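Local coordinates for putative cell surface protein (Streptococcus pyogenes, PDB 4OFQ) that probably mediates adhesion at the streptococcal cell surface, as an antigen I/II-family protein whose calcium-binding C-terminal part is built from beta sandwiches, at residues Y250-V255 with F313-R318; D196-E201 with T218-G223; K62-V67 with W130-P135. All blocks are in the same frame, centred on the assembly; numbering follows the deposited sequence.

Contact 1: residues Y250-V255 with F313-R318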
loop_
_atom_site.group_PDB
_atom_site.type_symbol
_atom_site.label_atom_id
_atom_site.label_comp_id
_atom_site.label_asym_id
_atom_site.label_seq_id
_atom_site.Cartn_x
_atom_site.Cartn_y
_atom_site.Cartn_z
ATOM N N TYR A 250 1.044 16.820 -32.029
ATOM C CA TYR A 250 1.551 17.472 -30.818
ATOM C C TYR A 250 2.158 18.848 -31.092
ATOM O O TYR A 250 2.969 19.012 -32.008
ATOM C CB TYR A 250 2.585 16.573 -30.123
ATOM C CG TYR A 250 3.202 17.160 -28.869
ATOM C CD1 TYR A 250 2.575 17.039 -27.638
ATOM C CD2 TYR A 250 4.425 17.810 -28.914
ATOM C CE1 TYR A 250 3.146 17.574 -26.486
ATOM C CE2 TYR A 250 5.005 18.345 -27.767
ATOM C CZ TYR A 250 4.362 18.221 -26.563
ATOM O OH TYR A 250 4.943 18.751 -25.436
ATOM N N GLN A 251 1.755 19.831 -30.291
ATOM C CA GLN A 251 2.296 21.186 -30.399
ATOM C C GLN A 251 3.149 21.534 -29.182
ATOM O O GLN A 251 4.315 21.890 -29.321
ATOM C CB GLN A 251 1.173 22.213 -30.548
ATOM C CG GLN A 251 0.279 21.991 -31.762
ATOM C CD GLN A 251 1.031 22.189 -33.055
ATOM O OE1 GLN A 251 1.608 23.255 -33.288
ATOM N NE2 GLN A 251 1.049 21.157 -33.904
ATOM N N LYS A 252 2.567 21.418 -27.994
ATOM C CA LYS A 252 3.267 21.815 -26.774
ATOM C C LYS A 252 2.536 21.297 -25.544
ATOM O O LYS A 252 1.389 20.858 -25.630
ATOM C CB LYS A 252 3.362 23.341 -26.707
ATOM C CG LYS A 252 2.075 24.014 -26.257
ATOM C CD LYS A 252 2.293 25.498 -26.001
ATOM C CE LYS A 252 1.401 26.010 -24.885
ATOM N NZ LYS A 252 1.665 25.353 -23.579
ATOM N N ASP A 253 3.195 21.336 -24.388
ATOM C CA ASP A 253 2.485 21.002 -23.162
ATOM C C ASP A 253 2.695 22.051 -22.086
ATOM O O ASP A 253 3.406 23.047 -22.290
ATOM C CB ASP A 253 2.867 19.610 -22.651
ATOM C CG ASP A 253 4.314 19.533 -22.183
ATOM O OD1 ASP A 253 5.051 20.537 -22.308
ATOM O OD2 ASP A 253 4.723 18.460 -21.689
ATOM N N LYS A 254 2.045 21.828 -20.954
ATOM C CA LYS A 254 2.227 22.651 -19.766
ATOM C C LYS A 254 1.848 21.770 -18.583
ATOM O O LYS A 254 1.032 20.859 -18.725
ATOM C CB LYS A 254 1.310 23.883 -19.827
ATOM C CG LYS A 254 1.372 24.765 -18.589
ATOM C CD LYS A 254 0.695 26.125 -18.802
ATOM C CE LYS A 254 -0.779 25.978 -19.138
ATOM N NZ LYS A 254 -1.477 27.306 -19.182
ATOM N N VAL A 255 2.441 22.016 -17.424
ATOM C CA VAL A 255 2.077 21.240 -16.236
ATOM C C VAL A 255 1.948 22.177 -15.025
ATOM O O VAL A 255 2.838 23.005 -14.776
ATOM C CB VAL A 255 3.102 20.103 -15.978
ATOM C CG1 VAL A 255 4.521 20.665 -15.910
ATOM C CG2 VAL A 255 2.750 19.347 -14.689
ATOM N N PHE A 313 -1.446 19.755 -19.542
ATOM C CA PHE A 313 -2.271 20.187 -20.664
ATOM C C PHE A 313 -1.477 20.004 -21.928
ATOM O O PHE A 313 -0.408 20.599 -22.090
ATOM C CB PHE A 313 -2.671 21.655 -20.524
ATOM C CG PHE A 313 -3.544 21.923 -19.342
ATOM C CD1 PHE A 313 -2.994 22.093 -18.087
ATOM C CD2 PHE A 313 -4.925 21.958 -19.478
ATOM C CE1 PHE A 313 -3.801 22.325 -16.983
ATOM C CE2 PHE A 313 -5.734 22.197 -18.382
ATOM C CZ PHE A 313 -5.168 22.379 -17.131
ATOM N N VAL A 314 -2.021 19.207 -22.837
ATOM C CA VAL A 314 -1.323 18.848 -24.057
ATOM C C VAL A 314 -2.067 19.429 -25.251
ATOM O O VAL A 314 -3.241 19.117 -25.465
ATOM C CB VAL A 314 -1.214 17.311 -24.191
ATOM C CG1 VAL A 314 -0.592 16.931 -25.521
ATOM C CG2 VAL A 314 -0.391 16.751 -23.036
ATOM N N VAL A 315 -1.376 20.278 -26.009
ATOM C CA VAL A 315 -1.981 20.996 -27.125
ATOM C C VAL A 315 -1.610 20.300 -28.429
ATOM O O VAL A 315 -0.435 20.048 -28.675
ATOM C CB VAL A 315 -1.504 22.455 -27.165
ATOM C CG1 VAL A 315 -2.052 23.150 -28.377
ATOM C CG2 VAL A 315 -1.931 23.193 -25.892
ATOM N N VAL A 316 -2.617 19.960 -29.242
ATOM C CA VAL A 316 -2.390 19.303 -30.526
ATOM C C VAL A 316 -3.128 20.036 -31.646
ATOM O O VAL A 316 -4.067 20.792 -31.394
ATOM C CB VAL A 316 -2.837 17.805 -30.513
ATOM C CG1 VAL A 316 -2.209 17.063 -29.331
ATOM C CG2 VAL A 316 -4.363 17.693 -30.461
ATOM N N LYS A 317 -2.680 19.823 -32.878
ATOM C CA LYS A 317 -3.376 20.325 -34.059
ATOM C C LYS A 317 -4.055 19.140 -34.765
ATOM O O LYS A 317 -3.457 18.069 -34.921
ATOM C CB LYS A 317 -2.387 21.019 -34.991
ATOM C CG LYS A 317 -2.931 21.383 -36.356
ATOM C CD LYS A 317 -1.818 21.974 -37.216
ATOM C CE LYS A 317 -2.312 22.415 -38.583
ATOM N NZ LYS A 317 -1.195 23.008 -39.387
ATOM N N ARG A 318 -5.310 19.325 -35.160
ATOM C CA ARG A 318 -6.062 18.250 -35.787
ATOM C C ARG A 318 -5.746 18.265 -37.273
ATOM O O ARG A 318 -6.063 19.226 -37.983
ATOM C CB ARG A 318 -7.565 18.410 -35.536
ATOM C CG ARG A 318 -8.449 17.414 -36.299
ATOM C CD ARG A 318 -8.218 15.964 -35.865
ATOM N NE ARG A 318 -8.002 15.802 -34.429
ATOM C CZ ARG A 318 -8.968 15.691 -33.519
ATOM N NH1 ARG A 318 -10.250 15.735 -33.878
ATOM N NH2 ARG A 318 -8.644 15.532 -32.242
HETATM O O HOH W 1 -0.448 23.635 -22.792
#
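Tyr250-Val255 and Phe313-Arg318 run as adjacent antiparallel strands, their axes 4.5 Å apart at closest approach and 162° between their directions. The pairing is interrupted once: Gln251 and Lys252 both face Val315, whose O takes a bond from Gln251 N at 2.7 Å and a weak one from Lys252 N at 3.4 Å. Beyond this, Lys252 and Lys254 pair regularly with Val315 and Phe313. Phe313 O is gripped three ways, by Lys254 N in its carbonyl plane, by the CA-H of Asp253, and by a water that also accepts from Lys252 NZ at 2.8 Å. Bends at chi3 and chi4 bring that ammonium back over the strands, where it adds a weak bond to Asp253 O.

The two faces of the pair differ. On one, Tyr250 has CG anti to its backbone N (chi1 179°), and its ring meets Val314 CG1 edge-on, CD1 at 3.8 Å; one ring face lies over Lys252 N, and Tyr283 stacks on the ring. Asp253 shares this face, but its carboxylate leads off to Tyr290 and Thr281. On the other, the CG of Lys252 rests against Val315 CB at 4.0 Å, the two side chains crossing obliquely. Lys254 NZ stands 6.0 Å from the centroid of the Phe313 ring, a long separation that allows at most a weak cation-pi attraction; the ammonium is salt-bridged to Glu201. At the bulge, Gln251 points toward the partner strand and, bent at chi2, sets NE2 3.6 Å from Lys317 CB, while the same amide nitrogen bonds to Leu249 O.

Two residues on one strand opposite one on the other define a classic beta bulge, here in the outermost strand 248-257 of a four-stranded antiparallel sheet belonging to the beta-sandwich architecture of this adhesin.

Contact 2: residues D196-E201 with T218-G223; sequences DVFDKE and TYRLEG
Asp196 O accepts Arg220 N at 2.9 Å and also receives the CA-H of Tyr219, with CA 3.4 Å away. The amide donor stands 35° out of the carbonyl plane. Asp196 N returns a bond to Arg220 O, and two residues along the strands Phe198 and Thr218 form the next reciprocal pair, Phe198 N reaching Thr218 O at 2.8 Å. Thr218 O has a second, weaker visitor in the CA-H of Val197, so each of these two carbonyls combines a conventional bond with a C-H contact.

Between these hydrogen-bonded pairs, Val197 and Tyr219 make the non-hydrogen-bonded one. Their side chains lie alongside each other and point the same way: CG2 of Val197, anti to its backbone N, comes to 3.5 Å from Tyr219 CE1, approaching the ring obliquely. The phenol OH is hydrogen-bonded to the carboxylate of Asp248.

The face bearing Phe198 and Arg220 is more polar. Arg220 CB touches the edge of the Phe198 ring at CE2, 3.7 Å away, while ring and guanidinium planes stand 58° apart. A bend at chi3 (80°) turns the guanidinium along its own strand toward Glu222, giving a salt bridge in which NH1 and NH2 both make weak, bent hydrogen bonds to OE2 (NH2 at 3.0 Å); Asp311 is a further acidic partner of the group. Where strand 194-198 gives way to a turn, a water lies 2.7 Å from Thr218 OG1 and links it to Asp199 O, though Asp199 was modelled in two conformers.

Strands 194-198 and 216-222 thus form a regular antiparallel beta pair, with 194-198 outermost in its sheet. On the Val197-Tyr219 side they pack against Val342 and Val324 of the other sheet, as layers do in a beta sandwich.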
loop_
_atom_site.group_PDB
_atom_site.type_symbol
_atom_site.label_atom_id
_atom_site.label_comp_id
_atom_site.label_asym_id
_atom_site.label_seq_id
_atom_site.Cartn_x
_atom_site.Cartn_y
_atom_site.Cartn_z
ATOM N N ASP A 196 -9.783 14.972 -20.116
ATOM C CA ASP A 196 -10.822 15.688 -20.841
ATOM C C ASP A 196 -10.228 16.306 -22.084
ATOM O O ASP A 196 -8.995 16.378 -22.240
ATOM C CB ASP A 196 -11.518 16.732 -19.965
ATOM C CG ASP A 196 -13.013 16.841 -20.274
ATOM O OD1 ASP A 196 -13.443 16.534 -21.431
ATOM O OD2 ASP A 196 -13.761 17.225 -19.348
ATOM N N VAL A 197 -11.106 16.694 -23.000
ATOM C CA VAL A 197 -10.678 17.347 -24.229
ATOM C C VAL A 197 -11.461 18.655 -24.381
ATOM O O VAL A 197 -12.686 18.686 -24.228
ATOM C CB VAL A 197 -10.819 16.427 -25.472
ATOM C CG1 VAL A 197 -12.261 15.950 -25.657
ATOM C CG2 VAL A 197 -10.330 17.149 -26.716
ATOM N N PHE A 198 -10.727 19.731 -24.650
ATOM C CA PHE A 198 -11.288 21.072 -24.725
ATOM C C PHE A 198 -10.925 21.776 -26.010
ATOM O O PHE A 198 -9.941 21.430 -26.665
ATOM C CB PHE A 198 -10.721 21.927 -23.593
ATOM C CG PHE A 198 -11.024 21.414 -22.228
ATOM C CD1 PHE A 198 -12.283 21.575 -21.678
ATOM C CD2 PHE A 198 -10.044 20.799 -21.469
ATOM C CE1 PHE A 198 -12.567 21.111 -20.406
ATOM C CE2 PHE A 198 -10.325 20.346 -20.196
ATOM C CZ PHE A 198 -11.592 20.501 -19.665
ATOM N N ASP A 199 -11.741 22.771 -26.350
ATOM C CA ASP A 199 -11.449 23.732 -27.399
ATOM C C ASP A 199 -10.267 24.603 -26.979
ATOM O O ASP A 199 -9.436 24.995 -27.795
ATOM C CB ASP A 199 -12.685 24.612 -27.639
ATOM C CG ASP A 199 -13.391 25.011 -26.339
ATOM O OD1 ASP A 199 -13.158 24.372 -25.287
ATOM O OD2 ASP A 199 -14.203 25.956 -26.371
ATOM N N LYS A 200 -10.207 24.893 -25.687
ATOM C CA LYS A 200 -9.175 25.751 -25.118
ATOM C C LYS A 200 -9.049 25.463 -23.642
ATOM O O LYS A 200 -10.002 24.995 -23.017
ATOM C CB LYS A 200 -9.513 27.230 -25.346
ATOM C CG LYS A 200 -10.892 27.632 -24.867
ATOM C CD LYS A 200 -11.347 28.906 -25.560
ATOM C CE LYS A 200 -12.829 28.839 -25.905
ATOM N NZ LYS A 200 -13.086 29.262 -27.313
ATOM N N GLU A 201 -7.870 25.742 -23.094
ATOM C CA GLU A 201 -7.542 25.409 -21.704
ATOM C C GLU A 201 -8.600 25.779 -20.650
ATOM O O GLU A 201 -8.898 24.976 -19.771
ATOM C CB GLU A 201 -6.184 25.988 -21.314
ATOM C CG GLU A 201 -5.728 25.597 -19.914
ATOM C CD GLU A 201 -4.364 26.152 -19.597
ATOM O OE1 GLU A 201 -3.636 26.485 -20.560
ATOM O OE2 GLU A 201 -4.023 26.265 -18.401
ATOM N N THR A 218 -7.070 20.933 -26.882
ATOM C CA THR A 218 -6.233 20.753 -25.716
ATOM C C THR A 218 -6.721 19.581 -24.904
ATOM O O THR A 218 -7.894 19.521 -24.542
ATOM C CB THR A 218 -6.289 22.004 -24.825
ATOM O OG1 THR A 218 -5.750 23.117 -25.546
ATOM C CG2 THR A 218 -5.495 21.784 -23.567
ATOM N N TYR A 219 -5.820 18.657 -24.587
ATOM C CA TYR A 219 -6.187 17.568 -23.688
ATOM C C TYR A 219 -5.743 17.941 -22.281
ATOM O O TYR A 219 -4.621 18.415 -22.081
ATOM C CB TYR A 219 -5.533 16.245 -24.102
ATOM C CG TYR A 219 -6.026 15.700 -25.423
ATOM C CD1 TYR A 219 -7.343 15.303 -25.581
ATOM C CD2 TYR A 219 -5.167 15.589 -26.521
ATOM C CE1 TYR A 219 -7.799 14.798 -26.797
ATOM C CE2 TYR A 219 -5.615 15.099 -27.732
ATOM C CZ TYR A 219 -6.930 14.712 -27.864
ATOM O OH TYR A 219 -7.383 14.233 -29.073
ATOM N N ARG A 220 -6.626 17.738 -21.311
ATOM C CA ARG A 220 -6.223 17.883 -19.920
ATOM C C ARG A 220 -6.041 16.499 -19.303
ATOM O O ARG A 220 -6.989 15.689 -19.261
ATOM C CB ARG A 220 -7.255 18.650 -19.109
ATOM C CG ARG A 220 -6.820 18.799 -17.658
ATOM C CD ARG A 220 -7.777 19.659 -16.870
ATOM N NE ARG A 220 -8.963 18.923 -16.449
ATOM C CZ ARG A 220 -9.382 18.852 -15.189
ATOM N NH1 ARG A 220 -8.703 19.462 -14.224
ATOM N NH2 ARG A 220 -10.477 18.164 -14.892
ATOM N N LEU A 221 -4.826 16.225 -18.840
ATOM C CA LEU A 221 -4.561 14.986 -18.129
ATOM C C LEU A 221 -4.561 15.311 -16.643
ATOM O O LEU A 221 -3.612 15.899 -16.139
ATOM C CB LEU A 221 -3.213 14.395 -18.559
ATOM C CG LEU A 221 -2.910 14.403 -20.064
ATOM C CD1 LEU A 221 -1.561 13.701 -20.371
ATOM C CD2 LEU A 221 -4.060 13.748 -20.848
ATOM N N GLU A 222 -5.634 14.954 -15.946
ATOM C CA GLU A 222 -5.781 15.347 -14.541
ATOM C C GLU A 222 -5.106 14.324 -13.633
ATOM O O GLU A 222 -5.541 13.176 -13.559
ATOM C CB GLU A 222 -7.266 15.471 -14.166
ATOM C CG GLU A 222 -7.473 16.020 -12.760
ATOM C CD GLU A 222 -8.936 16.165 -12.378
ATOM O OE1 GLU A 222 -9.626 15.130 -12.257
ATOM O OE2 GLU A 222 -9.387 17.319 -12.185
ATOM N N GLY A 223 -4.037 14.731 -12.958
ATOM C CA GLY A 223 -3.321 13.811 -12.078
ATOM C C GLY A 223 -4.047 13.567 -10.763
ATOM O O GLY A 223 -4.831 14.393 -10.295
HETATM O O HOH W 2 -6.793 23.995 -27.850
#

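Contact 3: residues K62-V67 with W130-P135; sequences KGFIYV and WVAKDP
Tyr66 and Trp130 satisfy each other's backbone: Trp130 N donates to Tyr66 O at 2.8 Å, and Tyr66 N donates to Trp130 O at 2.9 Å. Trp130 O also accepts a hydrogen bond from a water and meets the CA-H of Ile65, CA at 3.3 Å. The same water donates to Phe64 O, which already accepts Ala132 N at 3.1 Å, so one solvent molecule serves both carbonyls. Farther along, where direct pairing stops, a second water accepts from Phe64 N and donates to Ala132 O, each at 2.9 Å. The phenol of Tyr66 finds its hydrogen-bond partner in Thr170.

Apolar groups fill in around this network. Ile65 CG1 and Val131 CG2 lie side by side at 4.2 Å, and Pro135 CB closes on Gly63 CA, just after helix 57-60. Phe64 turns its ring edge to Pro135 O, 3.5 Å from CE2.

Strand 64-70 sits between 164-174 and 127-132 in a six-stranded mixed sheet. Helix 135-143 packs on Phe64 and Ala132 through Phe138, while Tyr151 stacks on Tyr66 and meets Trp130 edge-to-face.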
loop_
_atom_site.group_PDB
_atom_site.type_symbol
_atom_site.label_atom_id
_atom_site.label_comp_id
_atom_site.label_asym_id
_atom_site.label_seq_id
_atom_site.Cartn_x
_atom_site.Cartn_y
_atom_site.Cartn_z
ATOM N N LYS A 62 0.026 -27.457 26.844
ATOM C CA LYS A 62 -0.923 -26.776 25.966
ATOM C C LYS A 62 -0.204 -25.835 24.998
ATOM O O LYS A 62 -0.784 -25.378 24.013
ATOM C CB LYS A 62 -1.982 -26.033 26.778
ATOM C CG LYS A 62 -2.858 -26.960 27.607
ATOM C CD LYS A 62 -3.967 -26.193 28.314
ATOM C CE LYS A 62 -4.767 -27.104 29.225
ATOM N NZ LYS A 62 -5.970 -26.414 29.777
ATOM N N GLY A 63 1.056 -25.538 25.299
ATOM C CA GLY A 63 1.959 -24.951 24.322
ATOM C C GLY A 63 1.837 -23.453 24.139
ATOM O O GLY A 63 1.240 -22.742 24.952
ATOM N N PHE A 64 2.414 -22.969 23.048
ATOM C CA PHE A 64 2.498 -21.540 22.811
ATOM C C PHE A 64 2.230 -21.286 21.349
ATOM O O PHE A 64 2.951 -21.773 20.477
ATOM C CB PHE A 64 3.870 -21.032 23.244
ATOM C CG PHE A 64 4.219 -21.447 24.639
ATOM C CD1 PHE A 64 3.721 -20.743 25.719
ATOM C CD2 PHE A 64 4.960 -22.595 24.878
ATOM C CE1 PHE A 64 3.997 -21.144 27.021
ATOM C CE2 PHE A 64 5.244 -22.995 26.164
ATOM C CZ PHE A 64 4.763 -22.269 27.240
ATOM N N ILE A 65 1.144 -20.565 21.094
ATOM C CA ILE A 65 0.666 -20.326 19.741
ATOM C C ILE A 65 0.644 -18.827 19.501
ATOM O O ILE A 65 0.261 -18.069 20.401
ATOM C CB ILE A 65 -0.767 -20.882 19.555
ATOM C CG1 ILE A 65 -0.752 -22.415 19.658
ATOM C CG2 ILE A 65 -1.361 -20.402 18.204
ATOM C CD1 ILE A 65 -2.118 -23.035 19.752
ATOM N N TYR A 66 1.096 -18.403 18.321
ATOM C CA TYR A 66 0.965 -17.001 17.921
ATOM C C TYR A 66 0.180 -16.972 16.621
ATOM O O TYR A 66 0.417 -17.798 15.746
ATOM C CB TYR A 66 2.342 -16.353 17.732
ATOM C CG TYR A 66 2.295 -14.832 17.789
ATOM C CD1 TYR A 66 2.029 -14.180 18.986
ATOM C CD2 TYR A 66 2.503 -14.053 16.648
ATOM C CE1 TYR A 66 1.968 -12.787 19.057
ATOM C CE2 TYR A 66 2.449 -12.650 16.706
ATOM C CZ TYR A 66 2.184 -12.028 17.920
ATOM O OH TYR A 66 2.127 -10.647 18.025
ATOM N N VAL A 67 -0.747 -16.027 16.492
ATOM C CA VAL A 67 -1.631 -15.980 15.327
ATOM C C VAL A 67 -1.520 -14.621 14.671
ATOM O O VAL A 67 -1.505 -13.601 15.356
ATOM C CB VAL A 67 -3.128 -16.226 15.727
ATOM C CG1 VAL A 67 -4.083 -15.852 14.595
ATOM C CG2 VAL A 67 -3.356 -17.684 16.118
ATOM N N TRP A 130 1.664 -19.835 14.366
ATOM C CA TRP A 130 2.968 -20.436 14.649
ATOM C C TRP A 130 2.842 -21.219 15.957
ATOM O O TRP A 130 2.368 -20.682 16.970
ATOM C CB TRP A 130 4.045 -19.357 14.777
ATOM C CG TRP A 130 4.447 -18.756 13.484
ATOM C CD1 TRP A 130 5.487 -19.142 12.696
ATOM C CD2 TRP A 130 3.803 -17.670 12.798
ATOM N NE1 TRP A 130 5.545 -18.349 11.571
ATOM C CE2 TRP A 130 4.523 -17.439 11.610
ATOM C CE3 TRP A 130 2.698 -16.859 13.084
ATOM C CZ2 TRP A 130 4.166 -16.440 10.692
ATOM C CZ3 TRP A 130 2.347 -15.860 12.163
ATOM C CH2 TRP A 130 3.086 -15.662 10.994
ATOM N N VAL A 131 3.219 -22.498 15.931
ATOM C CA VAL A 131 3.019 -23.380 17.082
ATOM C C VAL A 131 4.364 -23.891 17.558
ATOM O O VAL A 131 5.140 -24.424 16.764
ATOM C CB VAL A 131 2.128 -24.595 16.719
ATOM C CG1 VAL A 131 1.919 -25.515 17.945
ATOM C CG2 VAL A 131 0.790 -24.121 16.145
ATOM N N ALA A 132 4.668 -23.716 18.839
ATOM C CA ALA A 132 5.920 -24.276 19.359
ATOM C C ALA A 132 5.937 -25.799 19.189
ATOM O O ALA A 132 5.059 -26.491 19.714
ATOM C CB ALA A 132 6.098 -23.912 20.821
ATOM N N LYS A 133 6.946 -26.307 18.479
ATOM C CA LYS A 133 7.091 -27.745 18.241
ATOM C C LYS A 133 7.363 -28.562 19.512
ATOM O O LYS A 133 6.969 -29.732 19.611
ATOM C CB LYS A 133 8.214 -28.005 17.229
ATOM C CG LYS A 133 7.993 -27.390 15.855
ATOM C CD LYS A 133 9.191 -27.694 14.964
ATOM C CE LYS A 133 9.061 -27.029 13.618
ATOM N NZ LYS A 133 10.227 -27.401 12.764
ATOM N N ASP A 134 8.061 -27.952 20.465
ATOM C CA ASP A 134 8.457 -28.610 21.709
ATOM C C ASP A 134 8.131 -27.666 22.857
ATOM O O ASP A 134 8.985 -26.880 23.283
ATOM C CB ASP A 134 9.955 -28.923 21.687
ATOM C CG ASP A 134 10.411 -29.786 22.869
ATOM O OD1 ASP A 134 9.762 -29.790 23.944
ATOM O OD2 ASP A 134 11.454 -30.450 22.720
ATOM N N PRO A 135 6.878 -27.720 23.338
ATOM C CA PRO A 135 6.376 -26.805 24.368
ATOM C C PRO A 135 7.276 -26.729 25.597
ATOM O O PRO A 135 7.570 -25.623 26.065
ATOM C CB PRO A 135 5.021 -27.412 24.732
ATOM C CG PRO A 135 4.555 -28.030 23.460
ATOM C CD PRO A 135 5.803 -28.578 22.797
HETATM O O HOH W 3 2.999 -25.270 21.301
HETATM O O HOH W 4 4.372 -19.740 19.050
#

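Overall arrangement
Contacts 1 and 2 belong to one four-stranded antiparallel sheet, each joining an outermost strand to an inner one; the inner strands, 310-318 and 216-222, are neighbours, linked by Tyr219 N and Val314 O. A salt bridge from Lys254 to Glu201 and the packing of Phe313 on Arg220 also tie the two together. Both are partly buried and mix apolar packing with charged groups and a bridging water. Contact 3 lies in the other family region, its centre about 64 Å from that of contact 1 and 60 Å from that of contact 2. Most of its touching residues are buried, aromatic and aliphatic packing dominates with no salt bridge across the pair, and one water spans the end of the backbone pairing while another adds to carbonyls already bonded.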